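Local coordinates for protein Non-ribosomal peptide synthetase (Streptomyces halstedii, PDB 3WV5) that is a non-ribosomal peptide synthetase of the AMP-binding (ANL) family, here with (2S,3S)-3-methyl-aspartic acid bound, at residues A[287-292]-A[315-320]; A[311-316]-A[337-342]; A[342-347]-A[421-426]; A[370-375]-A[388-393]. One frame throughout, in Å; residues are numbered along the deposited sequence.

Interaction 1: residues A[287-292]-A[315-320]. With 2AS ((2S,3S)-3-methyl-aspartic acid), chain C.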
loop_
_atom_site.group_PDB
_atom_site.type_symbol
_atom_site.label_atom_id
_atom_site.label_comp_id
_atom_site.label_asym_id
_atom_site.label_seq_id
_atom_site.Cartn_x
_atom_site.Cartn_y
_atom_site.Cartn_z
ATOM N N ILE A 287 2.749 11.443 1.062
ATOM C CA ILE A 287 2.058 12.407 1.775
ATOM C C ILE A 287 0.636 12.420 1.326
ATOM O O ILE A 287 0.265 11.971 0.199
ATOM C CB ILE A 287 2.642 13.858 1.607
ATOM C CG1 ILE A 287 2.796 14.213 0.140
ATOM C CG2 ILE A 287 3.952 13.988 2.344
ATOM C CD1 ILE A 287 3.048 15.726 -0.058
ATOM N N VAL A 288 -0.124 13.039 2.198
ATOM C CA VAL A 288 -1.492 13.489 1.898
ATOM C C VAL A 288 -1.534 14.974 2.266
ATOM O O VAL A 288 -0.661 15.440 2.978
ATOM C CB VAL A 288 -2.366 12.487 2.768
ATOM C CG1 VAL A 288 -3.316 13.188 3.630
ATOM C CG2 VAL A 288 -2.993 11.379 1.926
ATOM N N PRO A 289 -2.504 15.755 1.765
ATOM C CA PRO A 289 -2.373 17.189 2.037
ATOM C C PRO A 289 -2.314 17.596 3.525
ATOM O O PRO A 289 -1.619 18.561 3.891
ATOM C CB PRO A 289 -3.612 17.769 1.392
ATOM C CG PRO A 289 -3.875 16.822 0.274
ATOM C CD PRO A 289 -3.598 15.486 0.817
ATOM N N SER A 290 -3.000 16.858 4.392
ATOM C CA SER A 290 -3.022 17.247 5.782
ATOM C C SER A 290 -1.671 16.933 6.456
ATOM O O SER A 290 -1.215 17.665 7.337
ATOM C CB SER A 290 -4.175 16.564 6.492
ATOM O OG SER A 290 -3.914 15.170 6.494
ATOM N N LEU A 291 -1.040 15.848 6.041
ATOM C CA LEU A 291 0.261 15.484 6.549
ATOM C C LEU A 291 1.310 16.474 6.031
ATOM O O LEU A 291 2.222 16.834 6.739
ATOM C CB LEU A 291 0.611 14.064 6.114
ATOM C CG LEU A 291 1.990 13.590 6.555
ATOM C CD1 LEU A 291 2.206 13.767 8.080
ATOM C CD2 LEU A 291 2.243 12.152 6.150
ATOM N N ALA A 292 1.152 16.962 4.800
ATOM C CA ALA A 292 2.108 17.902 4.232
ATOM C C ALA A 292 1.990 19.313 4.895
ATOM O O ALA A 292 3.020 19.973 5.181
ATOM C CB ALA A 292 1.888 17.976 2.744
ATOM N N SER A 315 -1.152 11.739 -2.903
ATOM C CA SER A 315 -2.383 11.278 -3.499
ATOM C C SER A 315 -3.498 11.445 -2.485
ATOM O O SER A 315 -3.308 12.069 -1.476
ATOM C CB SER A 315 -2.292 9.804 -3.932
ATOM O OG SER A 315 -3.206 9.547 -4.975
ATOM N N ALA A 316 -4.655 10.876 -2.815
ATOM C CA ALA A 316 -5.801 10.817 -1.927
ATOM C C ALA A 316 -6.612 12.097 -1.978
ATOM O O ALA A 316 -7.818 11.995 -1.911
ATOM C CB ALA A 316 -5.422 10.493 -0.512
ATOM N N ALA A 317 -5.981 13.272 -2.103
ATOM C CA ALA A 317 -6.710 14.528 -2.148
ATOM C C ALA A 317 -5.865 15.573 -2.769
ATOM O O ALA A 317 -4.661 15.433 -2.881
ATOM C CB ALA A 317 -7.162 14.981 -0.736
ATOM N N ALA A 318 -6.516 16.642 -3.187
ATOM C CA ALA A 318 -5.905 17.673 -3.953
ATOM C C ALA A 318 -4.868 18.432 -3.099
ATOM O O ALA A 318 -5.143 18.793 -1.974
ATOM C CB ALA A 318 -7.001 18.602 -4.513
ATOM N N LEU A 319 -3.650 18.605 -3.602
ATOM C CA LEU A 319 -2.597 19.284 -2.804
ATOM C C LEU A 319 -2.590 20.775 -3.161
ATOM O O LEU A 319 -2.288 21.120 -4.298
ATOM C CB LEU A 319 -1.233 18.622 -3.076
ATOM C CG LEU A 319 -0.081 19.053 -2.168
ATOM C CD1 LEU A 319 -0.250 18.703 -0.687
ATOM C CD2 LEU A 319 1.208 18.452 -2.672
ATOM N N PRO A 320 -2.962 21.678 -2.213
ATOM C CA PRO A 320 -3.023 23.093 -2.643
ATOM C C PRO A 320 -1.657 23.687 -2.942
ATOM O O PRO A 320 -0.660 23.290 -2.333
ATOM C CB PRO A 320 -3.687 23.820 -1.464
ATOM C CG PRO A 320 -3.807 22.818 -0.368
ATOM C CD PRO A 320 -3.150 21.534 -0.771
HETATM C C 2AS C . -3.469 5.949 -4.735
HETATM O O 2AS C . -2.572 5.226 -4.258
HETATM C CA 2AS C . -4.931 5.786 -4.355
HETATM N N 2AS C . -5.256 4.400 -3.850
HETATM C CB 2AS C . -5.282 6.808 -3.287
HETATM C CG 2AS C . -6.744 6.695 -2.817
HETATM O OD1 2AS C . -7.167 7.564 -2.051
HETATM C C4 2AS C . -4.347 6.576 -2.128
HETATM O OD2 2AS C . -7.542 5.788 -3.157
HETATM O OXT 2AS C . -3.170 6.885 -5.492
#

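Interaction 2: residues A[311-316]-A[337-342]. With 2AS ((2S,3S)-3-methyl-aspartic acid), chain C.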
loop_
_atom_site.group_PDB
_atom_site.type_symbol
_atom_site.label_atom_id
_atom_site.label_comp_id
_atom_site.label_asym_id
_atom_site.label_seq_id
_atom_site.Cartn_x
_atom_site.Cartn_y
_atom_site.Cartn_z
ATOM N N MET A 311 11.869 13.523 -2.371
ATOM C CA MET A 311 10.567 13.410 -3.018
ATOM C C MET A 311 9.434 13.259 -2.051
ATOM O O MET A 311 9.523 12.510 -1.047
ATOM C CB MET A 311 10.536 12.268 -4.041
ATOM C CG MET A 311 9.380 12.361 -4.984
ATOM S SD MET A 311 9.269 11.046 -6.180
ATOM C CE MET A 311 10.790 11.297 -7.125
ATOM N N PHE A 312 8.387 14.028 -2.308
ATOM C CA PHE A 312 7.123 13.858 -1.654
ATOM C C PHE A 312 6.135 13.400 -2.748
ATOM O O PHE A 312 6.114 14.008 -3.833
ATOM C CB PHE A 312 6.642 15.182 -1.044
ATOM C CG PHE A 312 7.538 15.733 0.013
ATOM C CD1 PHE A 312 7.430 15.311 1.308
ATOM C CD2 PHE A 312 8.504 16.689 -0.303
ATOM C CE1 PHE A 312 8.253 15.820 2.295
ATOM C CE2 PHE A 312 9.358 17.206 0.660
ATOM C CZ PHE A 312 9.219 16.787 1.967
ATOM N N THR A 313 5.322 12.385 -2.465
ATOM C CA THR A 313 4.373 11.880 -3.443
ATOM C C THR A 313 3.007 11.928 -2.803
ATOM O O THR A 313 2.746 11.207 -1.835
ATOM C CB THR A 313 4.678 10.415 -3.863
ATOM O OG1 THR A 313 4.637 9.548 -2.705
ATOM C CG2 THR A 313 6.079 10.372 -4.438
ATOM N N ASN A 314 2.176 12.803 -3.370
ATOM C CA ASN A 314 0.870 13.092 -2.844
ATOM C C ASN A 314 -0.229 12.390 -3.645
ATOM O O ASN A 314 -0.206 12.378 -4.898
ATOM C CB ASN A 314 0.607 14.592 -2.805
ATOM C CG ASN A 314 -0.736 14.915 -2.187
ATOM O OD1 ASN A 314 -0.877 15.016 -0.961
ATOM N ND2 ASN A 314 -1.756 15.028 -3.042
ATOM N N SER A 315 -1.152 11.739 -2.903
ATOM C CA SER A 315 -2.383 11.278 -3.499
ATOM C C SER A 315 -3.498 11.445 -2.485
ATOM O O SER A 315 -3.308 12.069 -1.476
ATOM C CB SER A 315 -2.292 9.804 -3.932
ATOM O OG SER A 315 -3.206 9.547 -4.975
ATOM N N ALA A 316 -4.655 10.876 -2.815
ATOM C CA ALA A 316 -5.801 10.817 -1.927
ATOM C C ALA A 316 -6.612 12.097 -1.978
ATOM O O ALA A 316 -7.818 11.995 -1.911
ATOM C CB ALA A 316 -5.422 10.493 -0.512
ATOM N N VAL A 337 5.323 15.670 -6.043
ATOM C CA VAL A 337 4.789 14.925 -7.171
ATOM C C VAL A 337 3.293 14.702 -6.897
ATOM O O VAL A 337 2.895 14.135 -5.884
ATOM C CB VAL A 337 5.535 13.584 -7.281
ATOM C CG1 VAL A 337 4.943 12.712 -8.346
ATOM C CG2 VAL A 337 6.964 13.850 -7.585
ATOM N N ARG A 338 2.471 15.158 -7.806
ATOM C CA ARG A 338 1.059 14.985 -7.717
ATOM C C ARG A 338 0.641 13.647 -8.363
ATOM O O ARG A 338 1.152 13.270 -9.458
ATOM C CB ARG A 338 0.447 16.162 -8.462
ATOM C CG ARG A 338 0.626 17.495 -7.728
ATOM C CD ARG A 338 1.272 18.604 -8.592
ATOM N NE ARG A 338 0.616 18.813 -9.834
ATOM C CZ ARG A 338 1.137 19.304 -10.978
ATOM N NH1 ARG A 338 2.386 19.657 -11.140
ATOM N NH2 ARG A 338 0.306 19.473 -11.971
ATOM N N MET A 339 -0.283 12.955 -7.691
ATOM C CA MET A 339 -0.844 11.720 -8.140
ATOM C C MET A 339 -2.315 11.718 -7.844
ATOM O O MET A 339 -2.799 12.576 -7.103
ATOM C CB MET A 339 -0.196 10.526 -7.434
ATOM C CG MET A 339 1.306 10.706 -7.312
ATOM S SD MET A 339 2.272 9.327 -6.712
ATOM C CE MET A 339 1.556 9.139 -5.038
ATOM N N TYR A 340 -3.017 10.777 -8.446
ATOM C CA TYR A 340 -4.443 10.584 -8.229
ATOM C C TYR A 340 -4.704 9.098 -8.416
ATOM O O TYR A 340 -4.152 8.460 -9.312
ATOM C CB TYR A 340 -5.255 11.427 -9.245
ATOM C CG TYR A 340 -6.612 10.888 -9.614
ATOM C CD1 TYR A 340 -7.613 10.784 -8.667
ATOM C CD2 TYR A 340 -6.918 10.548 -10.944
ATOM C CE1 TYR A 340 -8.885 10.330 -9.014
ATOM C CE2 TYR A 340 -8.179 10.085 -11.312
ATOM C CZ TYR A 340 -9.164 9.988 -10.335
ATOM O OH TYR A 340 -10.408 9.507 -10.679
ATOM N N GLY A 341 -5.559 8.536 -7.572
ATOM C CA GLY A 341 -5.936 7.145 -7.693
ATOM C C GLY A 341 -7.208 6.770 -6.959
ATOM O O GLY A 341 -7.786 7.562 -6.200
ATOM N N GLN A 342 -7.620 5.535 -7.212
ATOM C CA GLN A 342 -8.637 4.846 -6.430
ATOM C C GLN A 342 -8.140 3.491 -6.118
ATOM O O GLN A 342 -7.488 2.871 -6.951
ATOM C CB GLN A 342 -9.938 4.686 -7.242
ATOM C CG GLN A 342 -10.586 5.984 -7.550
ATOM C CD GLN A 342 -11.929 5.780 -8.158
ATOM O OE1 GLN A 342 -12.224 4.734 -8.738
ATOM N NE2 GLN A 342 -12.768 6.778 -8.035
HETATM C C 2AS C . -3.469 5.949 -4.735
HETATM O O 2AS C . -2.572 5.226 -4.258
HETATM C CA 2AS C . -4.931 5.786 -4.355
HETATM N N 2AS C . -5.256 4.400 -3.850
HETATM C CB 2AS C . -5.282 6.808 -3.287
HETATM C CG 2AS C . -6.744 6.695 -2.817
HETATM O OD1 2AS C . -7.167 7.564 -2.051
HETATM C C4 2AS C . -4.347 6.576 -2.128
HETATM O OD2 2AS C . -7.542 5.788 -3.157
HETATM O OXT 2AS C . -3.170 6.885 -5.492
HETATM O O HOH W 1 -1.925 14.810 -5.825
HETATM O O HOH W 2 -6.221 10.149 -5.283
#

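Interaction 3: residues A[342-347]-A[421-426]. With 2AS ((2S,3S)-3-methyl-aspartic acid), chain C.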
loop_
_atom_site.group_PDB
_atom_site.type_symbol
_atom_site.label_atom_id
_atom_site.label_comp_id
_atom_site.label_asym_id
_atom_site.label_seq_id
_atom_site.Cartn_x
_atom_site.Cartn_y
_atom_site.Cartn_z
ATOM N N GLN A 342 -7.620 5.535 -7.212
ATOM C CA GLN A 342 -8.637 4.846 -6.430
ATOM C C GLN A 342 -8.140 3.491 -6.118
ATOM O O GLN A 342 -7.488 2.871 -6.951
ATOM C CB GLN A 342 -9.938 4.686 -7.242
ATOM C CG GLN A 342 -10.586 5.984 -7.550
ATOM C CD GLN A 342 -11.929 5.780 -8.158
ATOM O OE1 GLN A 342 -12.224 4.734 -8.738
ATOM N NE2 GLN A 342 -12.768 6.778 -8.035
ATOM N N THR A 343 -8.579 2.952 -4.982
ATOM C CA THR A 343 -8.159 1.633 -4.559
ATOM C C THR A 343 -8.550 0.605 -5.635
ATOM O O THR A 343 -7.815 -0.334 -5.914
ATOM C CB THR A 343 -8.750 1.302 -3.176
ATOM O OG1 THR A 343 -8.242 2.220 -2.214
ATOM C CG2 THR A 343 -8.340 -0.111 -2.760
ATOM N N GLU A 344 -9.697 0.818 -6.263
ATOM C CA GLU A 344 -10.198 -0.013 -7.390
ATOM C C GLU A 344 -9.181 -0.380 -8.452
ATOM O O GLU A 344 -9.303 -1.443 -9.073
ATOM C CB GLU A 344 -11.345 0.719 -8.064
ATOM C CG GLU A 344 -12.662 0.628 -7.340
ATOM C CD GLU A 344 -12.792 1.524 -6.108
ATOM O OE1 GLU A 344 -11.844 2.252 -5.705
ATOM O OE2 GLU A 344 -13.863 1.474 -5.507
ATOM N N CYS A 345 -8.188 0.495 -8.713
ATOM C CA CYS A 345 -7.063 0.125 -9.581
ATOM C C CYS A 345 -5.707 0.574 -9.032
ATOM O O CYS A 345 -4.758 0.780 -9.795
ATOM C CB CYS A 345 -7.239 0.726 -10.963
ATOM S SG CYS A 345 -7.337 2.518 -11.009
ATOM N N LYS A 346 -5.626 0.689 -7.706
ATOM C CA LYS A 346 -4.488 1.265 -6.952
ATOM C C LYS A 346 -4.261 2.748 -7.260
ATOM O O LYS A 346 -4.471 3.582 -6.394
ATOM C CB LYS A 346 -3.176 0.493 -7.119
ATOM C CG LYS A 346 -1.936 1.269 -6.629
ATOM C CD LYS A 346 -2.075 1.772 -5.171
ATOM C CE LYS A 346 -0.858 2.583 -4.744
ATOM N NZ LYS A 346 -0.929 2.932 -3.306
ATOM N N ARG A 347 -3.883 3.055 -8.501
ATOM C CA ARG A 347 -3.562 4.418 -8.877
ATOM C C ARG A 347 -3.832 4.648 -10.334
ATOM O O ARG A 347 -3.789 3.720 -11.141
ATOM C CB ARG A 347 -2.114 4.737 -8.505
ATOM C CG ARG A 347 -1.680 6.173 -8.758
ATOM C CD ARG A 347 -0.379 6.535 -8.018
ATOM N NE ARG A 347 -0.612 6.483 -6.599
ATOM C CZ ARG A 347 0.301 6.175 -5.686
ATOM N NH1 ARG A 347 1.586 5.967 -6.025
ATOM N NH2 ARG A 347 -0.039 6.150 -4.408
ATOM N N MET A 421 -13.405 -5.306 -16.811
ATOM C CA MET A 421 -12.196 -4.880 -17.522
ATOM C C MET A 421 -12.096 -3.361 -17.798
ATOM O O MET A 421 -11.027 -2.916 -18.171
ATOM C CB MET A 421 -11.959 -5.692 -18.844
ATOM C CG MET A 421 -12.549 -5.107 -20.129
ATOM S SD MET A 421 -12.158 -5.968 -21.693
ATOM C CE MET A 421 -13.302 -7.349 -21.698
ATOM N N ARG A 422 -13.155 -2.555 -17.613
ATOM C CA ARG A 422 -12.979 -1.096 -17.546
ATOM C C ARG A 422 -13.568 -0.532 -16.274
ATOM O O ARG A 422 -14.684 -0.866 -15.902
ATOM C CB ARG A 422 -13.571 -0.365 -18.720
ATOM C CG ARG A 422 -13.999 1.060 -18.383
ATOM C CD ARG A 422 -14.062 1.962 -19.595
ATOM N NE ARG A 422 -14.184 1.186 -20.812
ATOM C CZ ARG A 422 -13.676 1.534 -21.982
ATOM N NH1 ARG A 422 -13.012 2.673 -22.130
ATOM N NH2 ARG A 422 -13.837 0.726 -23.021
ATOM N N LEU A 423 -12.786 0.332 -15.622
ATOM C CA LEU A 423 -13.149 0.936 -14.351
ATOM C C LEU A 423 -13.733 2.291 -14.596
ATOM O O LEU A 423 -13.078 3.127 -15.190
ATOM C CB LEU A 423 -11.917 1.095 -13.449
ATOM C CG LEU A 423 -12.147 1.910 -12.158
ATOM C CD1 LEU A 423 -13.133 1.148 -11.275
ATOM C CD2 LEU A 423 -10.851 2.265 -11.416
ATOM N N HIS A 424 -14.955 2.515 -14.103
ATOM C CA HIS A 424 -15.600 3.842 -14.118
ATOM C C HIS A 424 -15.442 4.442 -12.724
ATOM O O HIS A 424 -15.944 3.913 -11.738
ATOM C CB HIS A 424 -17.097 3.724 -14.479
ATOM C CG HIS A 424 -17.336 3.136 -15.834
ATOM N ND1 HIS A 424 -17.800 3.854 -16.926
ATOM C CD2 HIS A 424 -17.106 1.880 -16.279
ATOM C CE1 HIS A 424 -17.875 3.047 -17.970
ATOM N NE2 HIS A 424 -17.449 1.850 -17.606
ATOM N N THR A 425 -14.713 5.533 -12.656
ATOM C CA THR A 425 -14.315 6.084 -11.396
ATOM C C THR A 425 -15.444 6.823 -10.740
ATOM O O THR A 425 -15.413 7.049 -9.549
ATOM C CB THR A 425 -13.172 7.107 -11.570
ATOM O OG1 THR A 425 -13.619 8.235 -12.342
ATOM C CG2 THR A 425 -11.923 6.441 -12.225
ATOM N N GLY A 426 -16.401 7.278 -11.537
ATOM C CA GLY A 426 -17.402 8.211 -11.056
ATOM C C GLY A 426 -16.812 9.557 -10.749
ATOM O O GLY A 426 -17.495 10.340 -10.125
HETATM C C 2AS C . -3.469 5.949 -4.735
HETATM O O 2AS C . -2.572 5.226 -4.258
HETATM C CA 2AS C . -4.931 5.786 -4.355
HETATM N N 2AS C . -5.256 4.400 -3.850
HETATM C CB 2AS C . -5.282 6.808 -3.287
HETATM C CG 2AS C . -6.744 6.695 -2.817
HETATM O OD1 2AS C . -7.167 7.564 -2.051
HETATM C C4 2AS C . -4.347 6.576 -2.128
HETATM O OD2 2AS C . -7.542 5.788 -3.157
HETATM O OXT 2AS C . -3.170 6.885 -5.492
#

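Interaction 4: residues A[370-375]-A[388-393]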
loop_
_atom_site.group_PDB
_atom_site.type_symbol
_atom_site.label_atom_id
_atom_site.label_comp_id
_atom_site.label_asym_id
_atom_site.label_seq_id
_atom_site.Cartn_x
_atom_site.Cartn_y
_atom_site.Cartn_z
ATOM N N THR A 370 -1.155 1.612 -18.995
ATOM C CA THR A 370 -2.579 1.694 -18.689
ATOM C C THR A 370 -3.154 2.791 -19.571
ATOM O O THR A 370 -2.412 3.565 -20.103
ATOM C CB THR A 370 -2.802 2.075 -17.204
ATOM O OG1 THR A 370 -2.436 3.459 -17.000
ATOM C CG2 THR A 370 -1.950 1.243 -16.310
ATOM N N THR A 371 -4.469 2.853 -19.721
ATOM C CA THR A 371 -5.122 3.903 -20.497
ATOM C C THR A 371 -6.195 4.603 -19.682
ATOM O O THR A 371 -6.959 3.953 -19.006
ATOM C CB THR A 371 -5.871 3.288 -21.712
ATOM O OG1 THR A 371 -5.059 2.278 -22.306
ATOM C CG2 THR A 371 -6.222 4.370 -22.739
ATOM N N ILE A 372 -6.296 5.907 -19.833
ATOM C CA ILE A 372 -7.392 6.683 -19.320
ATOM C C ILE A 372 -8.266 7.099 -20.506
ATOM O O ILE A 372 -7.770 7.740 -21.402
ATOM C CB ILE A 372 -6.889 8.031 -18.733
ATOM C CG1 ILE A 372 -5.757 7.867 -17.741
ATOM C CG2 ILE A 372 -8.055 8.842 -18.174
ATOM C CD1 ILE A 372 -6.146 7.481 -16.380
ATOM N N GLU A 373 -9.552 6.790 -20.503
ATOM C CA GLU A 373 -10.473 7.394 -21.477
ATOM C C GLU A 373 -11.605 8.137 -20.787
ATOM O O GLU A 373 -12.118 7.696 -19.744
ATOM C CB GLU A 373 -11.116 6.357 -22.370
ATOM C CG GLU A 373 -10.157 5.540 -23.189
ATOM C CD GLU A 373 -10.480 4.079 -23.033
ATOM O OE1 GLU A 373 -10.653 3.612 -21.876
ATOM O OE2 GLU A 373 -10.615 3.408 -24.048
ATOM N N ILE A 374 -12.030 9.203 -21.452
ATOM C CA ILE A 374 -13.091 10.052 -21.005
ATOM C C ILE A 374 -14.329 9.665 -21.836
ATOM O O ILE A 374 -14.236 9.527 -23.059
ATOM C CB ILE A 374 -12.745 11.517 -21.242
ATOM C CG1 ILE A 374 -11.272 11.777 -20.887
ATOM C CG2 ILE A 374 -13.747 12.396 -20.488
ATOM C CD1 ILE A 374 -10.946 11.634 -19.420
ATOM N N LEU A 375 -15.452 9.421 -21.154
ATOM C CA LEU A 375 -16.692 8.926 -21.761
ATOM C C LEU A 375 -17.886 9.775 -21.322
ATOM O O LEU A 375 -18.864 9.923 -22.086
ATOM C CB LEU A 375 -16.926 7.461 -21.381
ATOM C CG LEU A 375 -15.829 6.410 -21.643
ATOM C CD1 LEU A 375 -16.286 4.973 -21.352
ATOM C CD2 LEU A 375 -15.313 6.510 -23.064
ATOM N N GLY A 388 -16.066 14.673 -19.127
ATOM C CA GLY A 388 -16.732 13.375 -19.161
ATOM C C GLY A 388 -16.248 12.543 -17.977
ATOM O O GLY A 388 -15.410 12.994 -17.174
ATOM N N GLU A 389 -16.755 11.325 -17.863
ATOM C CA GLU A 389 -16.360 10.452 -16.766
ATOM C C GLU A 389 -14.963 9.831 -16.998
ATOM O O GLU A 389 -14.652 9.343 -18.082
ATOM C CB GLU A 389 -17.380 9.342 -16.525
ATOM C CG GLU A 389 -16.838 8.261 -15.599
ATOM C CD GLU A 389 -17.891 7.330 -15.051
ATOM O OE1 GLU A 389 -18.814 7.001 -15.787
ATOM O OE2 GLU A 389 -17.742 6.871 -13.911
ATOM N N ILE A 390 -14.154 9.836 -15.944
ATOM C CA ILE A 390 -12.813 9.316 -16.004
ATOM C C ILE A 390 -12.952 7.822 -15.919
ATOM O O ILE A 390 -13.568 7.296 -15.001
ATOM C CB ILE A 390 -11.915 9.915 -14.897
ATOM C CG1 ILE A 390 -11.708 11.413 -15.135
ATOM C CG2 ILE A 390 -10.547 9.231 -14.838
ATOM C CD1 ILE A 390 -11.248 12.185 -13.910
ATOM N N THR A 391 -12.364 7.136 -16.883
ATOM C CA THR A 391 -12.452 5.694 -16.978
ATOM C C THR A 391 -11.046 5.167 -17.250
ATOM O O THR A 391 -10.212 5.871 -17.776
ATOM C CB THR A 391 -13.486 5.205 -18.038
ATOM O OG1 THR A 391 -12.865 4.929 -19.289
ATOM C CG2 THR A 391 -14.542 6.216 -18.254
ATOM N N VAL A 392 -10.808 3.931 -16.854
ATOM C CA VAL A 392 -9.474 3.405 -16.734
ATOM C C VAL A 392 -9.485 1.975 -17.182
ATOM O O VAL A 392 -10.312 1.178 -16.772
ATOM C CB VAL A 392 -8.972 3.435 -15.268
ATOM C CG1 VAL A 392 -7.629 2.759 -15.152
ATOM C CG2 VAL A 392 -8.885 4.863 -14.764
ATOM N N THR A 393 -8.516 1.650 -18.000
ATOM C CA THR A 393 -8.323 0.297 -18.484
ATOM C C THR A 393 -6.863 -0.106 -18.260
ATOM O O THR A 393 -5.995 0.728 -18.492
ATOM C CB THR A 393 -8.624 0.341 -20.016
ATOM O OG1 THR A 393 -10.038 0.337 -20.196
ATOM C CG2 THR A 393 -8.033 -0.783 -20.766
#

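Interaction 1: residues A[287-292]-A[315-320]
One wall of the pocket around (2S,3S)-3-methyl-aspartic acid comes from the loop 315-320, which curls against the first turn of helix 289-300. S315 serves both sides: its backbone N gives a weak hydrogen bond to I287 O at 3.4 Å, and its OG donates to OXT of the bound amino acid at 2.7 Å. The CB of S315 points away from 287-292, and with OG anti to the backbone N (chi1 -155°) the hydroxyl reaches into the pocket. D246 makes a further hydrogen bond to the same ligand. Next along, A316 CB packs 3.6 Å from V288 CG2. A316 CA comes within 3.5 Å of the ligand atom OD1. This is the usual layout of an alpha/beta sheet: strands 284-287 and 311-314 run parallel, and the chain leaves both at their C-terminal ends, where the ligand sits. V288 is the N-cap residue of the helix and P289 follows it, the proline ring pushed into the curve of the loop. P289 CG lies 3.2 Å from A318 O and 3.9 Å from A317 CB, and N314 ND2 holds A317 O by a hydrogen bond. Farther from the ligand, the L319 side chain packs against the start of the helix, its CD1 3.8 Å from P289 CA and 4.1 Å from A292 CB, while its other methyl, CD2, turns toward I287 CD1.

Interaction 2: residues A[311-316]-A[337-342]
M339 folds its thioether end over T313, the two side chains crossing at a slant with M339 CE 3.6 Å from T313 CB. A bend at chi3 (-62°) brings the methyl back toward the neighbouring strand. Earlier along the pair, V337 CG2 meets M311 CG at 3.8 Å, and L229 of helix 215-229 packs on M311, T313, V337 and M339. The strands that carry these side chains are parallel and bonded in the normal staggered way: V337 N gives to F312 O, and N314 N reaches V337 O at 2.9 Å in an almost straight bond (174°). Farther on the ladder weakens. M339 N makes only a weak, bent bond to N314 O, and it also donates to a water that takes a hydrogen bond from N314 ND2 at 2.8 Å. The stronger partner of that amide is A317 O. R338, on the N314 face, sends its guanidinium to the carbonyls of S362 and E358. Past the last bridge the chains part, and a second water accepts from A316 N at 3.0 Å and from G341 N at 2.9 Å. G341 has no side chain, and its CA lies 3.5 Å from OXT of (2S,3S)-3-methyl-aspartic acid. Strand 311-314, helix 321-330 and strand 335-340 form a beta-alpha-beta crossover, with the ligand at the C-terminal ends of its two parallel strands.

Interaction 3: residues A[342-347]-A[421-426]
Q342 and T425 meet at about a right angle, the extended glutamine chain running out to set its amide across the threonine. Q342 NE2 donates to T425 O at 3.1 Å (163° at the hydrogen); the bond lies close to the amide plane and falls on a lone pair in the carbonyl plane. The other branch of the amide, OE1, lies beside T425 CA at 3.6 Å, while T425 OG1 turns to I390 O and D427 N. E344 is also set at about a right angle to its partner, L423. Its CB touches L423 CD1 at 3.7 Å, and a bend at chi2 (77°) carries the carboxylate off to Y401 OH. C345 completes the apolar patch, with SG 3.5 Å from L423 CD2, so the leucine fork rests against both E344 and C345. That loop links strand 335-340 to strand 349-350, and strand 423-425 is antiparallel to 388-393 in the same large, branched sheet. The far side of the loop belongs to the ligand site. K346 O accepts from N of (2S,3S)-3-methyl-aspartic acid at 2.8 Å, and K346 NZ gives to its atom O at 3.0 Å. The R347 guanidinium takes the same carboxylate at its edge: NE donates in plane to OXT at 2.8 Å, nearly straight (171°), and NH2 makes a weaker, bent bond to O at 2.7 Å. K346 CE rests over one face of that guanidinium, off toward the rim, and K346 NZ also reaches D246 O.

Interaction 4: residues A[370-375]-A[388-393]
Strands 371-374 and 388-393 run antiparallel, their axes 152° apart, with T371/T393 and E373/T391 as hydrogen-bonded pairs and I372/V392 and I374/I390 as non-hydrogen-bonded ones. They form an antiparallel two-stranded ribbon within the large mixed sheet, where strands 423-425 and 427-431 also pair with 388-393. T371 N reaches T393 O at 2.9 Å, and T393 N returns to T371 O at 3.0 Å. E373 O is gripped twice: T391 N gives it a weak bond at 2.9 Å, while T391 OG1 donates at 2.9 Å, tilted 35° from the carbonyl plane. On the face that carries T371, E373, T391 and T393, the E373 side chain crosses T391 at a slant and ends in a salt bridge from its OE1 to R422 NH1. L375 lies at about a right angle to T391, with CG 3.6 Å from T391 CG2. The opposite face, with I372, I374, I390 and V392, is aliphatic. I372 lies alongside both I390 and V392, pointing the same way, its CG2 4.2 Å from I390 CG2 and its CD1 4.1 Å from V392 CG2; I390 continues onto L437 and F439. Near the G388 end, I374 CG2 presses unusually close on G388 CA, 3.4 Å away.

From the N terminus, interaction 1 closes a short loop that leaves strand 284-287 through helix 289-300 and returns by strand 311-314. Interaction 2 overlaps its end, sharing S315 and A316, and closes the next loop through helix 321-330. Q342 then passes the chain to interaction 3, whose loop of 73 residues returns at strand 423-425. Interaction 4 nests inside that loop, and the R422-E373 salt bridge joins the two. Interactions 2 and 3 also touch directly, M339 against R347. Interactions 1, 2 and 3 all meet the bound (2S,3S)-3-methyl-aspartic acid. Interaction 3 joins the loop after the parallel strands to strand 423-425, which neighbours 388-393 of interaction 4.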